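Local coordinates for protein transcriptional regulator Tm0710 (Thermotoga maritima, PDB 2A61) that probably binds DNA through a winged helix-turn-helix domain and regulates transcription as a MarR-family dimer, at residues A[36-41]-A[66-71]; A[45-50]-A[90-95]. One frame throughout, in Å; residues are numbered along the deposited sequence.

Interaction 1 (A[36-41]-A[66-71]); sequences FDILQK and GLVKRL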
ATOM      1  N   PHE A  36      -1.466  -7.806  -8.644  1.00 14.32           N
ATOM      2  CA  PHE A  36      -0.699  -6.598  -8.919  1.00 14.95           C
ATOM      3  C   PHE A  36       0.469  -6.388  -7.937  1.00 15.10           C
ATOM      4  O   PHE A  36       1.549  -5.955  -8.329  1.00 14.02           O
ATOM      5  CB  PHE A  36      -1.619  -5.358  -8.879  1.00 14.67           C
ATOM      6  CG  PHE A  36      -0.905  -4.076  -9.149  1.00 15.80           C
ATOM      7  CD1 PHE A  36      -0.353  -3.826 -10.401  1.00 19.47           C
ATOM      8  CD2 PHE A  36      -0.789  -3.106  -8.163  1.00 16.82           C
ATOM      9  CE1 PHE A  36       0.325  -2.621 -10.646  1.00 19.03           C
ATOM     10  CE2 PHE A  36      -0.114  -1.915  -8.417  1.00 14.46           C
ATOM     11  CZ  PHE A  36       0.432  -1.694  -9.657  1.00 15.38           C
ATOM     12  N   ASP A  37       0.231  -6.695  -6.666  1.00 15.60           N
ATOM     13  CA  ASP A  37       1.283  -6.623  -5.643  1.00 17.28           C
ATOM     14  C   ASP A  37       2.491  -7.539  -5.982  1.00 17.12           C
ATOM     15  O   ASP A  37       3.644  -7.153  -5.747  1.00 16.26           O
ATOM     16  CB  ASP A  37       0.731  -7.005  -4.279  1.00 16.51           C
ATOM     17  CG  ASP A  37      -0.153  -5.924  -3.652  1.00 23.01           C
ATOM     18  OD1 ASP A  37       0.011  -4.698  -3.919  1.00 22.82           O
ATOM     19  OD2 ASP A  37      -1.052  -6.346  -2.884  1.00 26.01           O
ATOM     20  N   ILE A  38       2.218  -8.742  -6.502  1.00 15.89           N
ATOM     21  CA  ILE A  38       3.287  -9.607  -7.040  1.00 15.64           C
ATOM     22  C   ILE A  38       3.996  -8.941  -8.220  1.00 15.96           C
ATOM     23  O   ILE A  38       5.233  -8.912  -8.274  1.00 14.36           O
ATOM     24  CB  ILE A  38       2.750 -10.971  -7.512  1.00 15.86           C
ATOM     25  CG1 ILE A  38       2.230 -11.777  -6.303  1.00 14.91           C
ATOM     26  CG2 ILE A  38       3.780 -11.694  -8.355  1.00 16.45           C
ATOM     27  CD1 ILE A  38       1.428 -12.971  -6.720  1.00 11.62           C
ATOM     28  N   LEU A  39       3.224  -8.409  -9.159  1.00 14.91           N
ATOM     29  CA  LEU A  39       3.825  -7.822 -10.372  1.00 16.90           C
ATOM     30  C   LEU A  39       4.644  -6.598 -10.062  1.00 18.10           C
ATOM     31  O   LEU A  39       5.741  -6.439 -10.616  1.00 17.64           O
ATOM     32  CB  LEU A  39       2.782  -7.420 -11.405  1.00 17.64           C
ATOM     33  CG  LEU A  39       2.038  -8.451 -12.222  1.00 21.05           C
ATOM     34  CD1 LEU A  39       0.964  -7.731 -13.078  1.00 21.39           C
ATOM     35  CD2 LEU A  39       3.023  -9.199 -13.112  1.00 23.35           C
ATOM     36  N   GLN A  40       4.119  -5.713  -9.196  1.00 18.51           N
ATOM     37  CA  GLN A  40       4.852  -4.492  -8.857  1.00 19.18           C
ATOM     38  C   GLN A  40       6.102  -4.721  -8.016  1.00 17.29           C
ATOM     39  O   GLN A  40       7.077  -4.021  -8.202  1.00 17.71           O
ATOM     40  CB  GLN A  40       3.947  -3.381  -8.274  1.00 17.76           C
ATOM     41  CG  GLN A  40       3.496  -3.572  -6.889  1.00 21.41           C
ATOM     42  CD  GLN A  40       2.908  -2.277  -6.283  1.00 22.30           C
ATOM     43  OE1 GLN A  40       2.159  -2.327  -5.312  1.00 28.47           O
ATOM     44  NE2 GLN A  40       3.261  -1.129  -6.857  1.00 17.96           N
ATOM     45  N   LYS A  41       6.072  -5.724  -7.141  1.00 16.88           N
ATOM     46  CA  LYS A  41       7.258  -6.153  -6.404  1.00 18.24           C
ATOM     47  C   LYS A  41       8.386  -6.628  -7.315  1.00 17.80           C
ATOM     48  O   LYS A  41       9.543  -6.218  -7.129  1.00 16.69           O
ATOM     49  CB  LYS A  41       6.894  -7.242  -5.411  1.00 17.95           C
ATOM     50  CG  LYS A  41       8.043  -7.750  -4.574  1.00 25.01           C
ATOM     51  CD  LYS A  41       8.829  -6.625  -3.829  1.00 28.55           C
ATOM     52  CE  LYS A  41       7.976  -5.797  -2.847  1.00 30.20           C
ATOM     53  NZ  LYS A  41       8.708  -4.632  -2.159  1.00 32.62           N
ATOM     54  N   GLY A  66      -1.742 -20.171  -7.200  1.00 19.40           N
ATOM     55  CA  GLY A  66      -2.927 -19.790  -8.006  1.00 17.76           C
ATOM     56  C   GLY A  66      -2.826 -18.434  -8.694  1.00 17.62           C
ATOM     57  O   GLY A  66      -3.183 -18.284  -9.887  1.00 17.14           O
ATOM     58  N   LEU A  67      -2.347 -17.436  -7.943  1.00 15.71           N
ATOM     59  CA  LEU A  67      -2.129 -16.104  -8.472  1.00 15.51           C
ATOM     60  C   LEU A  67      -1.105 -16.048  -9.613  1.00 15.36           C
ATOM     61  O   LEU A  67      -1.333 -15.374 -10.590  1.00 15.18           O
ATOM     62  CB  LEU A  67      -1.720 -15.106  -7.343  1.00 14.93           C
ATOM     63  CG  LEU A  67      -2.668 -14.955  -6.127  1.00 16.15           C
ATOM     64  CD1 LEU A  67      -1.969 -14.251  -4.968  1.00 14.69           C
ATOM     65  CD2 LEU A  67      -3.960 -14.170  -6.546  1.00 15.62           C
ATOM     66  N   VAL A  68       0.055 -16.686  -9.409  1.00 16.50           N
ATOM     67  CA  VAL A  68       1.181 -16.687 -10.364  1.00 16.30           C
ATOM     68  C   VAL A  68       0.811 -17.475 -11.640  1.00 16.88           C
ATOM     69  O   VAL A  68       1.117 -17.059 -12.743  1.00 16.30           O
ATOM     70  CB  VAL A  68       2.428 -17.250  -9.675  1.00 16.00           C
ATOM     71  CG1 VAL A  68       3.515 -17.613 -10.688  1.00 18.92           C
ATOM     72  CG2 VAL A  68       2.956 -16.202  -8.598  1.00 13.95           C
ATOM     73  N   LYS A  69       0.159 -18.609 -11.463  1.00 18.46           N
ATOM     74  CA  LYS A  69      -0.255 -19.473 -12.608  1.00 19.78           C
ATOM     75  C   LYS A  69      -1.095 -18.718 -13.640  1.00 18.62           C
ATOM     76  O   LYS A  69      -0.923 -18.895 -14.845  1.00 15.88           O
ATOM     77  CB  LYS A  69      -1.055 -20.651 -12.052  1.00 21.29           C
ATOM     78  CG  LYS A  69      -1.711 -21.572 -13.051  1.00 24.41           C
ATOM     79  CD  LYS A  69      -2.396 -22.748 -12.337  1.00 24.64           C
ATOM     80  CE  LYS A  69      -3.586 -22.292 -11.449  1.00 27.08           C
ATOM     81  NZ  LYS A  69      -4.188 -23.407 -10.672  1.00 30.70           N
ATOM     82  N   ARG A  70      -2.004 -17.870 -13.152  1.00 18.32           N
ATOM     83  CA  ARG A  70      -2.836 -17.025 -14.034  1.00 18.77           C
ATOM     84  C   ARG A  70      -1.997 -15.932 -14.688  1.00 17.68           C
ATOM     85  O   ARG A  70      -2.151 -15.645 -15.851  1.00 17.33           O
ATOM     86  CB  ARG A  70      -3.906 -16.327 -13.237  1.00 18.36           C
ATOM     87  CG  ARG A  70      -5.216 -17.066 -13.085  1.00 22.59           C
ATOM     88  CD  ARG A  70      -6.206 -15.997 -12.471  1.00 27.09           C
ATOM     89  NE  ARG A  70      -6.120 -16.142 -11.039  1.00 25.54           N
ATOM     90  CZ  ARG A  70      -6.560 -15.286 -10.138  1.00 23.10           C
ATOM     91  NH1 ARG A  70      -7.121 -14.140 -10.490  1.00 25.73           N
ATOM     92  NH2 ARG A  70      -6.429 -15.615  -8.879  1.00 22.60           N
ATOM     93  N   LEU A  71      -1.104 -15.312 -13.922  1.00 17.90           N
ATOM     94  CA  LEU A  71      -0.222 -14.289 -14.499  1.00 17.05           C
ATOM     95  C   LEU A  71       0.704 -14.852 -15.576  1.00 17.38           C
ATOM     96  O   LEU A  71       1.029 -14.155 -16.531  1.00 18.89           O
ATOM     97  CB  LEU A  71       0.593 -13.578 -13.393  1.00 16.83           C
ATOM     98  CG  LEU A  71      -0.184 -12.627 -12.470  1.00 15.48           C
ATOM     99  CD1 LEU A  71       0.691 -12.161 -11.284  1.00 16.15           C
ATOM    100  CD2 LEU A  71      -0.720 -11.382 -13.233  1.00 17.45           C
TER
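The carbonyl oxygen of Leu67 receives two weak hydrogen bonds, one from Leu71 N 3.3 Å away, a turn further on in the same helix, and one from Gln35 NE2, which reaches across from helix 33-45. No hydrogen bond joins 36-41 to 66-71 themselves; their contact is wholly apolar. Ile38 reaches across with its longer branch: its CG1 lies beside the backbone N (chi1 -66°) and the chain runs on extended, which carries CD1 into the notch between Leu67 and Val68. There it meets Leu67 CB at 3.9 Å and Val68 CG2 at 4.0 Å. The other branch of Ile38, CG2, lies more loosely against Leu71 CD1, 4.3 Å away. Leu71 turns the two methyls of its fork to the branch point of Leu39, straddling CG, with Leu71 CD2 4.0 Å from Leu39 CD1. With an alanine at Leu39, the fork of Leu71 would probably lose its mate and a gap would open beside Tyr76 and Ile101, which also touch this leucine. Leu57 of helix 50-57 closes over Ile38 and Leu67. The segment axes pass 10.7 Å apart at a crossing angle of -70°, a steep packing of the first helix of the DNA-binding unit on the probable recognition helix that is characteristic of the winged helix-turn-helix core of MarR regulators.

Interaction 2 (A[45-50]-A[90-95]); sequences EGPKRP and FLVITR
Lys48 and Leu91 grip each other through their backbones, forming one antiparallel, hydrogen-bonded pair. Leu91 N reaches Lys48 O at 2.8 Å along a nearly straight bond (170°), though tilted from the carbonyl plane, while Lys48 N returns to Leu91 O at 3.1 Å, in the carbonyl plane. This bridge is the tight part of the contact, and the backbone of Pro47 adds to it, its CA lying 3.3 Å from Leu91 O as a CA-H...O contact. On the buried side, Leu91 presents CD1 to Pro50 CG at 4.1 Å, at about a right angle, and its side chain also packs on Glu72 of helix 61-73.

The outer side is more open, and no hydrogen bond joins its side chains across the contact. The exposed ring of Pro47 rests there against Phe90 and Val92, with Pro47 CB 3.7 Å from Val92 CG1, where the two side chains cross obliquely. Arg49 runs out extended from CG to NE (chi2 180°), which lays its CG against Phe90 CE1, 3.6 Å away, and its guanidinium beyond; Phe90 CZ sits over the centre of one guanidinium face, 3.5 Å from Arg49 NH2. The two planes are turned 45° apart, so this is no flat stack, and the strongest polar partner of the arginine is Asp82, which takes NH1 in a salt bridge. At the other end of the loop the side chain of Lys48 leaves the strand behind, its NZ pairing with Glu45 OE2 at 2.7 Å, while Glu45 OE1 binds Lys41; one carboxylate thus sits between two lysines, which probably keeps it ionised. The link between helices 33-45 and 50-57 adds one strand-like bridge to the hairpin of strands 77-82 and 88-93, at the place where the winged-helix fold commonly has its short first strand, paired with the last strand of the wing.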
ATOM      1  N   GLU A  45      11.882  -4.773  -7.745  1.00 19.10           N
ATOM      2  CA  GLU A  45      12.999  -5.465  -7.102  1.00 20.07           C
ATOM      3  C   GLU A  45      13.578  -6.619  -7.901  1.00 21.17           C
ATOM      4  O   GLU A  45      14.615  -7.189  -7.534  1.00 22.98           O
ATOM      5  CB  GLU A  45      12.600  -5.942  -5.715  1.00 19.66           C
ATOM      6  CG  GLU A  45      11.824  -4.935  -4.930  1.00 22.02           C
ATOM      7  CD  GLU A  45      11.767  -5.286  -3.473  1.00 25.84           C
ATOM      8  OE1 GLU A  45      11.486  -4.376  -2.670  1.00 31.36           O
ATOM      9  OE2 GLU A  45      12.058  -6.456  -3.117  1.00 28.76           O
ATOM     10  N   GLY A  46      12.936  -6.956  -9.017  1.00 19.58           N
ATOM     11  CA  GLY A  46      13.405  -8.063  -9.832  1.00 20.14           C
ATOM     12  C   GLY A  46      12.902  -9.427  -9.381  1.00 19.22           C
ATOM     13  O   GLY A  46      11.962  -9.522  -8.598  1.00 19.88           O
ATOM     14  N   PRO A  47      13.549 -10.491  -9.878  1.00 20.01           N
ATOM     15  CA  PRO A  47      13.155 -11.905  -9.776  1.00 18.23           C
ATOM     16  C   PRO A  47      12.874 -12.297  -8.337  1.00 18.45           C
ATOM     17  O   PRO A  47      13.629 -11.923  -7.415  1.00 17.13           O
ATOM     18  CB  PRO A  47      14.372 -12.670 -10.302  1.00 19.73           C
ATOM     19  CG  PRO A  47      15.102 -11.678 -11.162  1.00 20.26           C
ATOM     20  CD  PRO A  47      14.800 -10.305 -10.644  1.00 18.79           C
ATOM     21  N   LYS A  48      11.775 -13.018  -8.130  1.00 15.94           N
ATOM     22  CA  LYS A  48      11.381 -13.409  -6.809  1.00 16.26           C
ATOM     23  C   LYS A  48      11.111 -14.909  -6.794  1.00 16.85           C
ATOM     24  O   LYS A  48      10.481 -15.463  -7.726  1.00 16.61           O
ATOM     25  CB  LYS A  48      10.133 -12.638  -6.338  1.00 17.21           C
ATOM     26  CG  LYS A  48      10.286 -11.174  -6.173  1.00 17.86           C
ATOM     27  CD  LYS A  48      11.261 -10.888  -4.984  1.00 22.57           C
ATOM     28  CE  LYS A  48      11.411  -9.403  -4.705  1.00 23.32           C
ATOM     29  NZ  LYS A  48      12.310  -9.150  -3.512  1.00 21.18           N
ATOM     30  N   ARG A  49      11.557 -15.561  -5.710  1.00 16.92           N
ATOM     31  CA  ARG A  49      11.219 -16.983  -5.499  1.00 17.74           C
ATOM     32  C   ARG A  49       9.760 -17.057  -5.041  1.00 17.58           C
ATOM     33  O   ARG A  49       9.249 -16.093  -4.459  1.00 17.61           O
ATOM     34  CB  ARG A  49      12.121 -17.597  -4.399  1.00 17.97           C
ATOM     35  CG  ARG A  49      13.637 -17.364  -4.633  1.00 17.54           C
ATOM     36  CD  ARG A  49      14.463 -17.981  -3.511  1.00 18.91           C
ATOM     37  NE  ARG A  49      15.920 -17.891  -3.778  1.00 17.77           N
ATOM     38  CZ  ARG A  49      16.611 -18.817  -4.443  1.00 18.45           C
ATOM     39  NH1 ARG A  49      15.996 -19.869  -4.963  1.00 15.69           N
ATOM     40  NH2 ARG A  49      17.931 -18.686  -4.620  1.00 16.15           N
ATOM     41  N   PRO A  50       9.095 -18.208  -5.270  1.00 19.18           N
ATOM     42  CA  PRO A  50       7.710 -18.352  -4.840  1.00 19.34           C
ATOM     43  C   PRO A  50       7.533 -18.183  -3.335  1.00 20.81           C
ATOM     44  O   PRO A  50       6.571 -17.589  -2.923  1.00 21.50           O
ATOM     45  CB  PRO A  50       7.349 -19.782  -5.276  1.00 20.25           C
ATOM     46  CG  PRO A  50       8.287 -20.105  -6.335  1.00 18.63           C
ATOM     47  CD  PRO A  50       9.572 -19.405  -6.003  1.00 18.11           C
ATOM     48  N   PHE A  90      12.747 -18.807 -10.266  1.00 18.47           N
ATOM     49  CA  PHE A  90      12.370 -17.428  -9.958  1.00 18.41           C
ATOM     50  C   PHE A  90      11.258 -17.042 -10.902  1.00 18.32           C
ATOM     51  O   PHE A  90      11.222 -17.509 -12.050  1.00 18.24           O
ATOM     52  CB  PHE A  90      13.527 -16.424 -10.169  1.00 17.69           C
ATOM     53  CG  PHE A  90      14.673 -16.557  -9.164  1.00 18.47           C
ATOM     54  CD1 PHE A  90      14.713 -15.770  -8.013  1.00 18.20           C
ATOM     55  CD2 PHE A  90      15.717 -17.451  -9.407  1.00 18.96           C
ATOM     56  CE1 PHE A  90      15.800 -15.882  -7.098  1.00 16.44           C
ATOM     57  CE2 PHE A  90      16.789 -17.562  -8.502  1.00 17.22           C
ATOM     58  CZ  PHE A  90      16.811 -16.772  -7.364  1.00 17.35           C
ATOM     59  N   LEU A  91      10.344 -16.200 -10.411  1.00 17.92           N
ATOM     60  CA  LEU A  91       9.372 -15.535 -11.277  1.00 18.79           C
ATOM     61  C   LEU A  91       9.911 -14.201 -11.731  1.00 17.58           C
ATOM     62  O   LEU A  91      10.423 -13.414 -10.911  1.00 17.69           O
ATOM     63  CB  LEU A  91       8.004 -15.387 -10.562  1.00 18.51           C
ATOM     64  CG  LEU A  91       7.593 -16.863 -10.300  1.00 21.56           C
ATOM     65  CD1 LEU A  91       7.037 -17.158  -8.926  1.00 24.17           C
ATOM     66  CD2 LEU A  91       6.815 -17.465 -11.461  1.00 19.49           C
ATOM     67  N   VAL A  92       9.825 -13.957 -13.028  1.00 17.03           N
ATOM     68  CA  VAL A  92      10.312 -12.711 -13.613  1.00 17.73           C
ATOM     69  C   VAL A  92       9.196 -12.053 -14.427  1.00 17.82           C
ATOM     70  O   VAL A  92       8.292 -12.710 -14.880  1.00 16.28           O
ATOM     71  CB  VAL A  92      11.584 -12.896 -14.480  1.00 18.19           C
ATOM     72  CG1 VAL A  92      12.807 -13.316 -13.590  1.00 17.66           C
ATOM     73  CG2 VAL A  92      11.409 -13.958 -15.501  1.00 18.57           C
ATOM     74  N   ILE A  93       9.291 -10.744 -14.629  1.00 17.73           N
ATOM     75  CA  ILE A  93       8.216 -10.014 -15.297  1.00 18.61           C
ATOM     76  C   ILE A  93       8.488  -9.992 -16.801  1.00 19.50           C
ATOM     77  O   ILE A  93       9.646 -10.016 -17.238  1.00 20.44           O
ATOM     78  CB  ILE A  93       8.091  -8.571 -14.708  1.00 18.32           C
ATOM     79  CG1 ILE A  93       6.756  -7.892 -15.051  1.00 17.42           C
ATOM     80  CG2 ILE A  93       9.315  -7.693 -15.098  1.00 20.89           C
ATOM     81  CD1 ILE A  93       6.386  -6.675 -14.141  1.00 15.29           C
ATOM     82  N   THR A  94       7.426  -9.935 -17.584  1.00 18.95           N
ATOM     83  CA  THR A  94       7.528  -9.798 -19.032  1.00 19.26           C
ATOM     84  C   THR A  94       7.300  -8.331 -19.426  1.00 20.34           C
ATOM     85  O   THR A  94       6.934  -7.517 -18.590  1.00 18.99           O
ATOM     86  CB  THR A  94       6.442 -10.648 -19.761  1.00 19.34           C
ATOM     87  OG1 THR A  94       5.155 -10.220 -19.342  1.00 17.81           O
ATOM     88  CG2 THR A  94       6.561 -12.127 -19.435  1.00 15.71           C
ATOM     89  N   ARG A  95       7.486  -8.020 -20.712  1.00 20.82           N
ATOM     90  CA  ARG A  95       7.155  -6.722 -21.239  1.00 22.67           C
ATOM     91  C   ARG A  95       5.714  -6.353 -20.980  1.00 22.05           C
ATOM     92  O   ARG A  95       5.401  -5.203 -20.620  1.00 21.22           O
ATOM     93  CB  ARG A  95       7.319  -6.725 -22.753  1.00 24.83           C
ATOM     94  CG  ARG A  95       8.066  -5.555 -23.324  1.00 29.68           C
ATOM     95  CD  ARG A  95       7.436  -4.183 -23.130  1.00 34.47           C
ATOM     96  NE  ARG A  95       8.132  -3.463 -22.060  1.00 37.71           N
ATOM     97  CZ  ARG A  95       7.923  -2.191 -21.703  1.00 39.30           C
ATOM     98  NH1 ARG A  95       7.027  -1.407 -22.342  1.00 36.39           N
ATOM     99  NH2 ARG A  95       8.626  -1.707 -20.679  1.00 37.62           N
TER

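How the interactions relate
From the N terminus the chain passes through 36-41, leaves helix 33-45 through 45-50, the turn that leads into helix 50-57, and reaches 66-71, where interaction 1 closes its loop back onto the first of these helices. The hairpin follows, and its returning strand carries 90-95 back to the turn at 45-50, closing interaction 2. The segments alternate along the chain, so the two loops cross, neither nested in the other. Their centres lie 9 Å apart, and they meet directly: Val68 CG1 is 3.4 Å from Leu91 CD2, and Lys41 CG is 3.8 Å from Lys48 CE. Together they tie the helical core to the wing.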